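Local coordinates for cobalamin biosynthesis protein CobN (Mycobacterium tuberculosis, PDB 7C6O) that probably acts as the catalytic subunit of cobaltochelatase, the enzyme that inserts cobalt into the corrin ring during cobalamin biosynthesis, at residues A365-A370 with G548-V553; N502-V507 with Y536-T541; A353-R358 with G582-I587; Q400-R405 with Q810-L815; N446-S451 with I493-L498. All blocks are in the same frame, centred on the assembly; numbering follows the deposited sequence.

How the interactions relate
Following the chain, helix 343-361 opens interaction 3 at 353-358, strand 369-373 opens interaction 1, and helix 391-405 opens interaction 4. Interaction 5 then closes the short loop from 446-451 to 493-498, and interaction 2 follows in series from 502-507 to 536-541; both nest inside the three wider loops. Interaction 1 closes next at 548-553, nested within interaction 3, which closes at 582-587. Interaction 4 closes last, at 810-815, so it crosses interactions 1 and 3. Interactions 1 and 5 pair strands of one mixed sheet, interactions 2 and 3 bring helices 530-539 and 343-361 to it, and interaction 4 joins two helices next to its V369.

Interaction 1 of 5, residues A365-A370 with G548-V553; sequences ADKRVA and GAHAVV
H550 CG is anti to the carbonyl carbon (chi1 -69°), setting the ring against R368; chi2 turns ND1 to R368 N. R368 N donates to H550 ND1 at 2.9 Å, nearly straight (173°) and within the imidazole plane; in return H550 N donates to R368 O at 2.7 Å. The arginine chain bends at chi3, bringing its guanidinium across the ring, with H550 CE1 over the guanidinium centre and the two planes 30° apart. G548 O is then gripped side-on, 2.6 Å from R368 NE and 2.9 Å from R368 NH2. The NH2 bond follows a carbonyl lone pair, whereas NE approaches from above the carbonyl plane. R368 has two conformers, making this grip less certain than the backbone bonds. Beyond it the segments become parallel strands of the mixed sheet, V369 paired with A551 and A370 with V552. A370 N donates to A551 O (3.1 Å) and A370 O accepts from V553 N (2.8 Å), the alternating pattern of a parallel ladder. A551 N is buried without a partner. V369 CG1 meets V553 CG2 at 3.9 Å on the face where L815 of helix 807-815 packs; A370 CB lies 4.3 Å from V552 CG2 on the other face.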
# COMPACT_ATOMS: atom_id res chain seq x y z
N ALA A 365 -23.87 4.50 -23.86
CA ALA A 365 -23.96 5.56 -24.86
C ALA A 365 -24.04 6.94 -24.24
O ALA A 365 -23.70 7.93 -24.91
CB ALA A 365 -25.16 5.33 -25.77
N ASP A 366 -24.47 7.05 -22.98
CA ASP A 366 -24.61 8.33 -22.30
C ASP A 366 -23.54 8.57 -21.24
O ASP A 366 -23.55 9.62 -20.60
CB ASP A 366 -26.00 8.42 -21.65
CG ASP A 366 -27.12 8.17 -22.63
OD1 ASP A 366 -27.08 8.75 -23.74
OD2 ASP A 366 -28.04 7.39 -22.29
N LYS A 367 -22.63 7.62 -21.04
CA LYS A 367 -21.69 7.68 -19.93
C LYS A 367 -20.46 8.49 -20.31
O LYS A 367 -19.82 8.22 -21.33
CB LYS A 367 -21.30 6.27 -19.50
CG LYS A 367 -20.49 6.21 -18.21
CD LYS A 367 -20.57 4.84 -17.58
CE LYS A 367 -21.98 4.56 -17.06
NZ LYS A 367 -22.15 3.16 -16.61
N ARG A 368 -20.14 9.49 -19.49
CA ARG A 368 -18.97 10.33 -19.69
C ARG A 368 -17.84 9.84 -18.79
O ARG A 368 -18.03 9.68 -17.58
CB ARG A 368 -19.29 11.80 -19.41
CG ARG A 368 -20.30 12.39 -20.38
CD ARG A 368 -20.61 13.85 -20.07
NE ARG A 368 -21.13 14.02 -18.72
CZ ARG A 368 -22.43 14.02 -18.40
NH1 ARG A 368 -23.35 13.87 -19.35
NH2 ARG A 368 -22.80 14.18 -17.14
N VAL A 369 -16.68 9.59 -19.39
CA VAL A 369 -15.54 9.01 -18.68
C VAL A 369 -14.31 9.88 -18.91
O VAL A 369 -14.04 10.30 -20.04
CB VAL A 369 -15.27 7.56 -19.14
CG1 VAL A 369 -14.10 6.97 -18.35
CG2 VAL A 369 -16.52 6.71 -18.99
N ALA A 370 -13.57 10.13 -17.84
CA ALA A 370 -12.27 10.79 -17.92
C ALA A 370 -11.17 9.74 -17.77
O ALA A 370 -11.15 8.99 -16.79
CB ALA A 370 -12.13 11.86 -16.84
N GLY A 548 -18.32 16.97 -16.45
CA GLY A 548 -19.35 16.17 -15.82
C GLY A 548 -19.14 14.68 -15.99
O GLY A 548 -20.06 13.95 -16.38
N ALA A 549 -17.93 14.21 -15.69
CA ALA A 549 -17.61 12.79 -15.80
C ALA A 549 -18.46 11.97 -14.83
O ALA A 549 -18.69 12.37 -13.69
CB ALA A 549 -16.13 12.56 -15.51
N HIS A 550 -18.92 10.81 -15.31
CA HIS A 550 -19.53 9.84 -14.41
C HIS A 550 -18.48 9.08 -13.60
O HIS A 550 -18.78 8.61 -12.50
CB HIS A 550 -20.40 8.87 -15.20
CG HIS A 550 -21.63 9.49 -15.77
ND1 HIS A 550 -21.76 9.81 -17.11
CD2 HIS A 550 -22.79 9.88 -15.18
CE1 HIS A 550 -22.95 10.35 -17.32
NE2 HIS A 550 -23.59 10.41 -16.16
N ALA A 551 -17.27 8.95 -14.13
CA ALA A 551 -16.20 8.25 -13.43
C ALA A 551 -14.86 8.66 -14.02
O ALA A 551 -14.76 9.10 -15.17
CB ALA A 551 -16.37 6.73 -13.51
N VAL A 552 -13.82 8.50 -13.20
CA VAL A 552 -12.44 8.71 -13.61
C VAL A 552 -11.75 7.35 -13.67
O VAL A 552 -11.89 6.54 -12.75
CB VAL A 552 -11.70 9.66 -12.65
CG1 VAL A 552 -10.24 9.81 -13.06
CG2 VAL A 552 -12.39 11.01 -12.59
N VAL A 553 -11.03 7.10 -14.76
CA VAL A 553 -10.15 5.94 -14.88
C VAL A 553 -8.72 6.46 -14.94
O VAL A 553 -8.36 7.21 -15.86
CB VAL A 553 -10.48 5.09 -16.12
CG1 VAL A 553 -9.52 3.91 -16.22
CG2 VAL A 553 -11.92 4.61 -16.08

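Interaction 2 of 5, residues N502-V507 with Y536-T541; sequences NLVLMV and YRWLDT
M506 reaches between W538 and L539 with its terminal methyl. Its chain leaves strand 503-507 extended, with both CG and SD in anti positions, and then bends at chi3 (-71°), so that CE turns in between two side chains of the helix. M506 CE lies 3.6 Å from W538 CZ3 and 3.7 Å from L539 CD2; its approach to the indole is oblique. V504, two residues earlier on the same side of the strand, divides the work between its branches. CG1 occupies the crowded position between backbone N and carbonyl carbon (chi1 57°) and meets L539 CD2 at 4.0 Å, while CG2 comes in at the edge of the indole, in its plane, 3.9 Å from W538 CZ3. W538 contributes by holding CG anti to its backbone N (chi1 171°), which sends the six-membered ring to the strand. Its polar corner has a separate anchor, since NE1 donates to N545 O, and this would help fix the rotation of the indole. L539 presents the CD2 branch alone, touching both strand residues, so the contact is apolar throughout and no hydrogen bond crosses it. The last turn of helix 530-539 thus packs on one face of strand 503-507, beside A370 of strand 369-373, which L539 and V504 also touch, and I495 of strand 492-500, which borders M506 and W538.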
# COMPACT_ATOMS: atom_id res chain seq x y z
N ASN A 502 -17.89 11.18 -25.73
CA ASN A 502 -18.16 11.34 -24.30
C ASN A 502 -16.92 11.07 -23.46
O ASN A 502 -17.05 10.79 -22.26
CB ASN A 502 -19.31 10.43 -23.87
CG ASN A 502 -20.66 10.96 -24.29
OD1 ASN A 502 -20.82 12.17 -24.51
ND2 ASN A 502 -21.64 10.08 -24.40
N LEU A 503 -15.74 11.15 -24.05
CA LEU A 503 -14.49 10.85 -23.37
C LEU A 503 -13.61 12.08 -23.32
O LEU A 503 -13.63 12.92 -24.22
CB LEU A 503 -13.74 9.72 -24.09
CG LEU A 503 -13.93 8.28 -23.63
CD1 LEU A 503 -15.38 7.95 -23.37
CD2 LEU A 503 -13.39 7.40 -24.72
N VAL A 504 -12.82 12.18 -22.26
CA VAL A 504 -11.73 13.15 -22.19
C VAL A 504 -10.48 12.42 -21.73
O VAL A 504 -10.51 11.66 -20.76
CB VAL A 504 -12.06 14.34 -21.26
CG1 VAL A 504 -12.39 13.88 -19.86
CG2 VAL A 504 -10.90 15.33 -21.24
N LEU A 505 -9.39 12.60 -22.47
CA LEU A 505 -8.09 12.08 -22.10
C LEU A 505 -7.25 13.26 -21.62
O LEU A 505 -7.10 14.25 -22.34
CB LEU A 505 -7.41 11.36 -23.27
CG LEU A 505 -7.80 9.89 -23.49
CD1 LEU A 505 -9.27 9.73 -23.87
CD2 LEU A 505 -6.90 9.25 -24.55
N MET A 506 -6.72 13.15 -20.41
CA MET A 506 -6.03 14.27 -19.77
C MET A 506 -4.76 13.77 -19.12
O MET A 506 -4.75 12.73 -18.47
CB MET A 506 -6.93 14.95 -18.73
CG MET A 506 -6.29 16.15 -18.04
SD MET A 506 -7.36 16.88 -16.78
CE MET A 506 -8.62 17.63 -17.80
N VAL A 507 -3.68 14.53 -19.29
CA VAL A 507 -2.47 14.30 -18.52
C VAL A 507 -2.69 14.89 -17.13
O VAL A 507 -3.15 16.02 -16.99
CB VAL A 507 -1.25 14.92 -19.21
CG1 VAL A 507 -0.01 14.68 -18.37
CG2 VAL A 507 -1.08 14.35 -20.61
N TYR A 536 -9.03 19.14 -12.11
CA TYR A 536 -9.85 18.06 -11.57
C TYR A 536 -11.29 18.52 -11.36
O TYR A 536 -12.23 17.75 -11.59
CB TYR A 536 -9.25 17.53 -10.27
CG TYR A 536 -8.31 16.38 -10.51
CD1 TYR A 536 -8.80 15.10 -10.75
CD2 TYR A 536 -6.94 16.57 -10.55
CE1 TYR A 536 -7.94 14.04 -10.99
CE2 TYR A 536 -6.07 15.52 -10.79
CZ TYR A 536 -6.58 14.26 -11.01
OH TYR A 536 -5.73 13.21 -11.25
N ARG A 537 -11.48 19.76 -10.91
CA ARG A 537 -12.84 20.25 -10.72
C ARG A 537 -13.57 20.40 -12.05
O ARG A 537 -14.80 20.31 -12.09
CB ARG A 537 -12.82 21.56 -9.94
CG ARG A 537 -12.44 21.40 -8.47
CD ARG A 537 -13.49 20.59 -7.70
NE ARG A 537 -13.28 19.15 -7.80
CZ ARG A 537 -14.26 18.26 -7.91
NH1 ARG A 537 -15.52 18.66 -7.94
NH2 ARG A 537 -13.98 16.96 -7.99
N TRP A 538 -12.84 20.61 -13.15
CA TRP A 538 -13.50 20.68 -14.44
C TRP A 538 -13.96 19.31 -14.91
O TRP A 538 -14.94 19.21 -15.66
CB TRP A 538 -12.58 21.32 -15.49
CG TRP A 538 -13.16 21.21 -16.87
CD1 TRP A 538 -14.12 22.02 -17.42
CD2 TRP A 538 -12.85 20.22 -17.85
NE1 TRP A 538 -14.41 21.59 -18.69
CE2 TRP A 538 -13.65 20.49 -18.98
CE3 TRP A 538 -11.98 19.13 -17.89
CZ2 TRP A 538 -13.60 19.71 -20.13
CZ3 TRP A 538 -11.92 18.36 -19.04
CH2 TRP A 538 -12.73 18.65 -20.14
N LEU A 539 -13.27 18.24 -14.50
CA LEU A 539 -13.73 16.90 -14.82
C LEU A 539 -15.09 16.60 -14.21
O LEU A 539 -15.81 15.73 -14.72
CB LEU A 539 -12.72 15.86 -14.33
CG LEU A 539 -11.32 15.88 -14.95
CD1 LEU A 539 -10.44 14.80 -14.31
CD2 LEU A 539 -11.41 15.69 -16.45
N ASP A 540 -15.45 17.29 -13.14
CA ASP A 540 -16.68 17.03 -12.40
C ASP A 540 -17.79 17.94 -12.90
O ASP A 540 -17.68 18.58 -13.96
CB ASP A 540 -16.42 17.23 -10.90
CG ASP A 540 -17.33 16.39 -10.03
OD1 ASP A 540 -18.41 15.97 -10.50
OD2 ASP A 540 -16.97 16.16 -8.86
N THR A 541 -18.89 17.99 -12.17
CA THR A 541 -19.94 18.96 -12.44
C THR A 541 -19.71 20.21 -11.60
O THR A 541 -19.00 20.19 -10.59
CB THR A 541 -21.32 18.38 -12.14
OG1 THR A 541 -21.34 17.85 -10.81
CG2 THR A 541 -21.67 17.27 -13.13

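Interaction 3 of 5, residues A353-R358 with G582-I587; sequences AVRHAR and GDLPLI
P585 and H356 make a CH-pi contact: P585 CB stands over one face of the imidazole, 3.9 Å from its centroid and 22° off the normal, displaced toward NE2, the nearest ring atom. A second flat group is used in a similar way. The R355 guanidinium has D583 CB over the centre of one face, with D583 CB 3.8 Å from R355 CZ, and L584 CD2 at its edge, 3.8 Å from R355 NH1. Helix 343-361 thereby packs on the loop that feeds strand 586-591, a parallel neighbour of strand 551-555 in the mixed sheet. Charge plays a less direct part. R355 NH2 and D583 OD2 stand 4.4 Å apart with the oxygen well out of the guanidinium plane, the carboxylate being turned 86° to it, and no N-H points at the oxygen. Each charge has its salt bridge with another residue, R355 with D540 and D583 with R348. Waters also bridge the segments. One molecule accepts from R355 NE (2.9 Å) and donates to D583 OD2 (2.7 Å); another, in the imidazole plane, lies 2.7 Å from H356 NE2 and accepts from L586 N. The other ring nitrogen, H356 ND1, is hydrogen-bonded to L352 O one turn earlier in the helix.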
# COMPACT_ATOMS: atom_id res chain seq x y z
N ALA A 353 -21.63 7.49 -2.46
CA ALA A 353 -22.52 6.35 -2.60
C ALA A 353 -23.48 6.55 -3.77
O ALA A 353 -23.71 5.62 -4.56
CB ALA A 353 -23.30 6.13 -1.30
N VAL A 354 -24.05 7.75 -3.90
CA VAL A 354 -25.02 8.01 -4.97
C VAL A 354 -24.33 7.96 -6.33
O VAL A 354 -24.87 7.38 -7.28
CB VAL A 354 -25.73 9.35 -4.73
CG1 VAL A 354 -26.53 9.77 -5.96
CG2 VAL A 354 -26.65 9.25 -3.52
N ARG A 355 -23.15 8.57 -6.44
CA ARG A 355 -22.44 8.58 -7.72
C ARG A 355 -22.09 7.16 -8.17
O ARG A 355 -22.16 6.85 -9.37
CB ARG A 355 -21.17 9.43 -7.62
CG ARG A 355 -21.40 10.90 -7.30
CD ARG A 355 -21.57 11.76 -8.54
NE ARG A 355 -21.46 13.18 -8.21
CZ ARG A 355 -20.44 13.96 -8.56
NH1 ARG A 355 -19.44 13.46 -9.27
NH2 ARG A 355 -20.43 15.24 -8.22
N HIS A 356 -21.69 6.30 -7.24
CA HIS A 356 -21.39 4.92 -7.61
C HIS A 356 -22.66 4.16 -7.99
O HIS A 356 -22.65 3.38 -8.95
CB HIS A 356 -20.67 4.20 -6.46
CG HIS A 356 -19.21 4.53 -6.37
ND1 HIS A 356 -18.74 5.66 -5.72
CD2 HIS A 356 -18.12 3.89 -6.84
CE1 HIS A 356 -17.42 5.69 -5.79
NE2 HIS A 356 -17.02 4.63 -6.47
N ALA A 357 -23.75 4.39 -7.26
CA ALA A 357 -25.01 3.76 -7.62
C ALA A 357 -25.54 4.28 -8.95
O ALA A 357 -26.14 3.52 -9.73
CB ALA A 357 -26.04 3.97 -6.51
N ARG A 358 -25.32 5.57 -9.23
CA ARG A 358 -25.78 6.16 -10.48
C ARG A 358 -25.17 5.48 -11.70
O ARG A 358 -25.78 5.46 -12.77
CB ARG A 358 -25.45 7.66 -10.49
CG ARG A 358 -25.79 8.39 -11.79
CD ARG A 358 -27.22 8.91 -11.79
NE ARG A 358 -27.51 9.66 -13.01
CZ ARG A 358 -28.42 9.29 -13.92
NH1 ARG A 358 -29.13 8.19 -13.74
NH2 ARG A 358 -28.61 10.04 -14.99
N GLY A 582 -13.26 14.97 -4.93
CA GLY A 582 -14.66 15.11 -4.57
C GLY A 582 -15.39 13.77 -4.56
O GLY A 582 -14.88 12.77 -4.05
N ASP A 583 -16.59 13.76 -5.12
CA ASP A 583 -17.43 12.57 -5.18
C ASP A 583 -17.15 11.70 -6.40
O ASP A 583 -17.86 10.70 -6.61
CB ASP A 583 -18.92 12.96 -5.19
CG ASP A 583 -19.36 13.64 -3.90
OD1 ASP A 583 -18.72 13.41 -2.85
OD2 ASP A 583 -20.35 14.39 -3.94
N LEU A 584 -16.15 12.03 -7.21
CA LEU A 584 -15.93 11.32 -8.48
C LEU A 584 -15.52 9.88 -8.24
O LEU A 584 -14.52 9.63 -7.55
CB LEU A 584 -14.87 12.03 -9.30
CG LEU A 584 -15.26 13.33 -10.00
CD1 LEU A 584 -14.01 14.03 -10.52
CD2 LEU A 584 -16.22 13.04 -11.15
N PRO A 585 -16.24 8.90 -8.78
CA PRO A 585 -15.75 7.51 -8.72
C PRO A 585 -14.42 7.38 -9.44
O PRO A 585 -14.20 7.97 -10.51
CB PRO A 585 -16.85 6.71 -9.43
CG PRO A 585 -18.08 7.58 -9.32
CD PRO A 585 -17.57 8.99 -9.41
N LEU A 586 -13.51 6.62 -8.84
CA LEU A 586 -12.16 6.43 -9.38
C LEU A 586 -11.91 4.94 -9.58
O LEU A 586 -11.94 4.16 -8.63
CB LEU A 586 -11.11 7.04 -8.44
CG LEU A 586 -9.64 6.83 -8.80
CD1 LEU A 586 -9.31 7.42 -10.17
CD2 LEU A 586 -8.73 7.43 -7.73
N ILE A 587 -11.65 4.56 -10.83
CA ILE A 587 -11.33 3.19 -11.21
C ILE A 587 -9.88 3.17 -11.67
O ILE A 587 -9.47 4.02 -12.47
CB ILE A 587 -12.29 2.68 -12.30
CG1 ILE A 587 -13.73 2.78 -11.81
CG2 ILE A 587 -11.94 1.26 -12.70
CD1 ILE A 587 -14.76 2.77 -12.91
O HOH W 1 -22.19 14.74 -5.82
O HOH W 2 -14.36 5.02 -6.52
O HOH W 3 -15.15 3.54 -8.89

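Interaction 4 of 5, residues Q400-R405 with Q810-L815; sequences QAMRQR and QVLRAL
L812 projects from helix 807-815 into the angle between A401, M402 and R405 of helix 391-405. CB already approaches the other helix, with L812 CB 4.1 Å from R405 NH1. CG stands anti to the carbonyl carbon (chi1 -64°), and from it the two methyl branches part. L812 CD1 lies over one face of the R405 guanidinium, offset toward its rim and 3.8 Å from R405 CZ; it also lies 4.3 Å from A401 CB. L812 CD2 goes to the neighbouring side chain, 3.7 Å from M402 CG. R405 can offer a flat face here because its chain folds at both chi2 and chi3, bringing the guanidinium back toward L812, while R405 NH2 forms a salt bridge with E809 just ahead of the 810-815 segment. That bridge would help hold the group in position over the leucine. M402 also bends at chi3, and M402 CE comes to 4.4 Å from L815 CD1, a looser touch. No hydrogen bond joins the two segments. Their axes approach to 10.9 Å and cross at -55°, a wide separation spanned by side chains. M402 and L815 both touch V369 as well, and V369 lies in strand 369-373, so the pair is a helical layer laid on one face of the sheet, as in layered alpha/beta folds.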
# COMPACT_ATOMS: atom_id res chain seq x y z
N GLN A 400 -11.07 0.63 -27.32
CA GLN A 400 -11.71 -0.25 -28.29
C GLN A 400 -12.81 -1.07 -27.63
O GLN A 400 -13.90 -1.24 -28.20
CB GLN A 400 -10.68 -1.17 -28.94
CG GLN A 400 -9.73 -0.45 -29.88
CD GLN A 400 -8.62 -1.35 -30.37
OE1 GLN A 400 -8.39 -2.43 -29.82
NE2 GLN A 400 -7.91 -0.91 -31.40
N ALA A 401 -12.55 -1.59 -26.43
CA ALA A 401 -13.57 -2.36 -25.72
C ALA A 401 -14.74 -1.49 -25.32
O ALA A 401 -15.90 -1.92 -25.37
CB ALA A 401 -12.96 -3.04 -24.50
N MET A 402 -14.47 -0.24 -24.90
CA MET A 402 -15.55 0.68 -24.56
C MET A 402 -16.42 0.98 -25.77
O MET A 402 -17.65 1.00 -25.68
CB MET A 402 -14.99 1.96 -23.96
CG MET A 402 -14.42 1.79 -22.56
SD MET A 402 -13.60 3.27 -21.95
CE MET A 402 -14.98 4.40 -21.78
N ARG A 403 -15.79 1.23 -26.93
CA ARG A 403 -16.56 1.46 -28.15
C ARG A 403 -17.44 0.26 -28.46
O ARG A 403 -18.61 0.42 -28.84
CB ARG A 403 -15.62 1.74 -29.32
CG ARG A 403 -16.34 1.97 -30.64
CD ARG A 403 -15.38 1.91 -31.82
N GLN A 404 -16.90 -0.95 -28.31
CA GLN A 404 -17.68 -2.15 -28.58
C GLN A 404 -18.85 -2.30 -27.61
O GLN A 404 -19.91 -2.80 -27.99
CB GLN A 404 -16.79 -3.39 -28.52
CG GLN A 404 -17.06 -4.40 -29.62
CD GLN A 404 -17.48 -5.75 -29.08
OE1 GLN A 404 -16.74 -6.40 -28.34
NE2 GLN A 404 -18.68 -6.18 -29.45
N ARG A 405 -18.68 -1.86 -26.37
CA ARG A 405 -19.74 -1.91 -25.37
C ARG A 405 -20.80 -0.83 -25.58
O ARG A 405 -21.86 -0.90 -24.97
CB ARG A 405 -19.12 -1.78 -23.97
CG ARG A 405 -20.07 -2.06 -22.81
CD ARG A 405 -20.81 -3.38 -22.98
NE ARG A 405 -19.89 -4.50 -23.15
CZ ARG A 405 -19.30 -5.14 -22.15
NH1 ARG A 405 -19.53 -4.76 -20.89
NH2 ARG A 405 -18.48 -6.15 -22.39
N GLN A 810 -13.45 -6.15 -16.28
CA GLN A 810 -13.69 -5.69 -14.91
C GLN A 810 -13.66 -4.17 -14.82
O GLN A 810 -14.34 -3.59 -13.97
CB GLN A 810 -12.69 -6.32 -13.95
CG GLN A 810 -12.94 -7.80 -13.66
CD GLN A 810 -14.20 -8.04 -12.85
OE1 GLN A 810 -14.77 -7.12 -12.26
NE2 GLN A 810 -14.65 -9.29 -12.81
N VAL A 811 -12.87 -3.50 -15.67
CA VAL A 811 -12.94 -2.05 -15.74
C VAL A 811 -14.32 -1.62 -16.23
O VAL A 811 -14.91 -0.67 -15.71
CB VAL A 811 -11.82 -1.49 -16.65
CG1 VAL A 811 -12.03 -0.00 -16.89
CG2 VAL A 811 -10.46 -1.75 -16.03
N LEU A 812 -14.86 -2.33 -17.23
CA LEU A 812 -16.20 -2.02 -17.71
C LEU A 812 -17.25 -2.30 -16.65
O LEU A 812 -18.21 -1.54 -16.51
CB LEU A 812 -16.49 -2.82 -18.98
CG LEU A 812 -15.61 -2.50 -20.19
CD1 LEU A 812 -15.98 -3.35 -21.40
CD2 LEU A 812 -15.69 -1.02 -20.53
N ARG A 813 -17.09 -3.40 -15.89
CA ARG A 813 -18.02 -3.67 -14.80
C ARG A 813 -17.97 -2.56 -13.75
O ARG A 813 -19.01 -2.15 -13.22
CB ARG A 813 -17.70 -5.02 -14.15
CG ARG A 813 -17.97 -6.23 -15.03
CD ARG A 813 -17.89 -7.55 -14.24
NE ARG A 813 -18.94 -7.66 -13.23
CZ ARG A 813 -18.73 -7.68 -11.92
NH1 ARG A 813 -17.49 -7.61 -11.44
NH2 ARG A 813 -19.75 -7.77 -11.08
N ALA A 814 -16.76 -2.08 -13.44
CA ALA A 814 -16.63 -1.01 -12.46
C ALA A 814 -17.27 0.28 -12.96
O ALA A 814 -17.91 1.00 -12.18
CB ALA A 814 -15.16 -0.78 -12.12
N LEU A 815 -17.12 0.58 -14.25
CA LEU A 815 -17.79 1.73 -14.84
C LEU A 815 -19.30 1.59 -14.80
O LEU A 815 -20.01 2.60 -14.88
CB LEU A 815 -17.32 1.93 -16.28
CG LEU A 815 -15.92 2.51 -16.48
CD1 LEU A 815 -15.46 2.31 -17.91
CD2 LEU A 815 -15.91 3.99 -16.12

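Interaction 5 of 5, residues N446-S451 with I493-L498; sequences NPIRVS and IVIAAL
I448 and I495 pair through two backbone bonds, I448 N to I495 O at 2.9 Å and I495 N to I448 O at 2.7 Å. V450 and I493 repeat the pattern, with V450 N to I493 O at 2.9 Å and I493 N to V450 O at 2.8 Å. R449 and V494 form the non-hydrogen-bonded pair between them, where V494 CA approaches I448 O at 3.3 Å as a CA-H...O contact. This is an antiparallel ladder in which strand 448-451 runs at 154° to strand 493-495, and S451 at its end serves as N-cap of helix 452-459, its OG accepting from E454 N. On the face that carries R449, V494 CG2 lies over the guanidinium, offset toward the rim; the charge itself is met by salt bridges to D484 and E492. P447 lies alongside V494, pointing the same way, with P447 CB 3.6 Å from V494 CG1. The other face is apolar and looks to helix 530-539, whose W538 touches both I448 and I495. There I448 has chi2 at 92°, away from a staggered value, which takes CD1 along the sheet to A497 CB at 3.6 Å, while V450 CG2 meets I495 CD1 at 3.7 Å, diagonally between the two hydrogen-bonded pairs.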
# COMPACT_ATOMS: atom_id res chain seq x y z
N ASN A 446 -10.11 25.39 -28.23
CA ASN A 446 -9.49 24.07 -28.30
C ASN A 446 -9.01 23.57 -26.92
O ASN A 446 -9.30 22.43 -26.55
CB ASN A 446 -8.34 24.08 -29.32
CG ASN A 446 -7.19 23.18 -28.92
OD1 ASN A 446 -6.11 23.65 -28.57
ND2 ASN A 446 -7.41 21.87 -28.98
N PRO A 447 -8.30 24.40 -26.14
CA PRO A 447 -8.07 24.04 -24.75
C PRO A 447 -9.22 24.51 -23.87
O PRO A 447 -9.87 25.52 -24.14
CB PRO A 447 -6.77 24.77 -24.41
CG PRO A 447 -6.85 26.00 -25.21
CD PRO A 447 -7.57 25.64 -26.49
N ILE A 448 -9.47 23.74 -22.81
CA ILE A 448 -10.55 24.08 -21.89
C ILE A 448 -10.18 25.33 -21.11
O ILE A 448 -9.02 25.54 -20.75
CB ILE A 448 -10.84 22.89 -20.96
CG1 ILE A 448 -11.46 21.74 -21.75
CG2 ILE A 448 -11.76 23.30 -19.81
CD1 ILE A 448 -10.46 20.74 -22.27
N ARG A 449 -11.18 26.19 -20.88
CA ARG A 449 -10.97 27.45 -20.17
C ARG A 449 -12.00 27.55 -19.05
O ARG A 449 -13.21 27.50 -19.31
CB ARG A 449 -11.09 28.64 -21.13
CG ARG A 449 -10.36 28.41 -22.46
CD ARG A 449 -10.58 29.56 -23.42
NE ARG A 449 -9.78 30.72 -23.07
CZ ARG A 449 -8.55 30.95 -23.52
NH1 ARG A 449 -7.98 30.09 -24.35
NH2 ARG A 449 -7.90 32.04 -23.15
N VAL A 450 -11.51 27.68 -17.82
CA VAL A 450 -12.36 27.86 -16.64
C VAL A 450 -12.26 29.31 -16.21
O VAL A 450 -11.16 29.82 -15.99
CB VAL A 450 -11.95 26.92 -15.49
CG1 VAL A 450 -12.78 27.20 -14.25
CG2 VAL A 450 -12.10 25.46 -15.92
N SER A 451 -13.41 29.98 -16.09
CA SER A 451 -13.41 31.38 -15.70
C SER A 451 -12.93 31.53 -14.26
O SER A 451 -13.23 30.70 -13.40
CB SER A 451 -14.81 31.98 -15.85
OG SER A 451 -15.51 31.97 -14.63
N ILE A 493 -8.41 29.98 -16.40
CA ILE A 493 -7.45 28.90 -16.21
C ILE A 493 -7.56 27.96 -17.40
O ILE A 493 -8.63 27.40 -17.66
CB ILE A 493 -7.70 28.16 -14.88
CG1 ILE A 493 -7.59 29.13 -13.71
CG2 ILE A 493 -6.70 27.02 -14.72
CD1 ILE A 493 -7.92 28.51 -12.36
N VAL A 494 -6.46 27.79 -18.12
CA VAL A 494 -6.44 27.01 -19.36
C VAL A 494 -6.03 25.58 -19.04
O VAL A 494 -4.99 25.35 -18.40
CB VAL A 494 -5.49 27.64 -20.39
CG1 VAL A 494 -5.54 26.87 -21.70
CG2 VAL A 494 -5.84 29.10 -20.61
N ILE A 495 -6.84 24.62 -19.49
CA ILE A 495 -6.64 23.21 -19.18
C ILE A 495 -6.50 22.46 -20.50
O ILE A 495 -7.46 22.40 -21.29
CB ILE A 495 -7.79 22.64 -18.34
CG1 ILE A 495 -7.90 23.40 -17.02
CG2 ILE A 495 -7.59 21.15 -18.11
CD1 ILE A 495 -9.24 23.23 -16.34
N ALA A 496 -5.33 21.88 -20.73
CA ALA A 496 -5.11 21.07 -21.92
C ALA A 496 -5.71 19.69 -21.71
O ALA A 496 -5.48 19.05 -20.67
CB ALA A 496 -3.61 20.95 -22.22
N ALA A 497 -6.49 19.23 -22.68
CA ALA A 497 -7.12 17.92 -22.60
C ALA A 497 -7.57 17.51 -24.00
O ALA A 497 -7.86 18.36 -24.85
CB ALA A 497 -8.30 17.91 -21.63
N LEU A 498 -7.64 16.20 -24.21
CA LEU A 498 -8.04 15.63 -25.49
C LEU A 498 -9.46 15.09 -25.35
O LEU A 498 -9.69 14.08 -24.68
CB LEU A 498 -7.06 14.53 -25.91
CG LEU A 498 -7.34 13.72 -27.17
CD1 LEU A 498 -7.71 14.62 -28.34
CD2 LEU A 498 -6.11 12.88 -27.51
O HOH W 4 -7.45 19.78 -27.63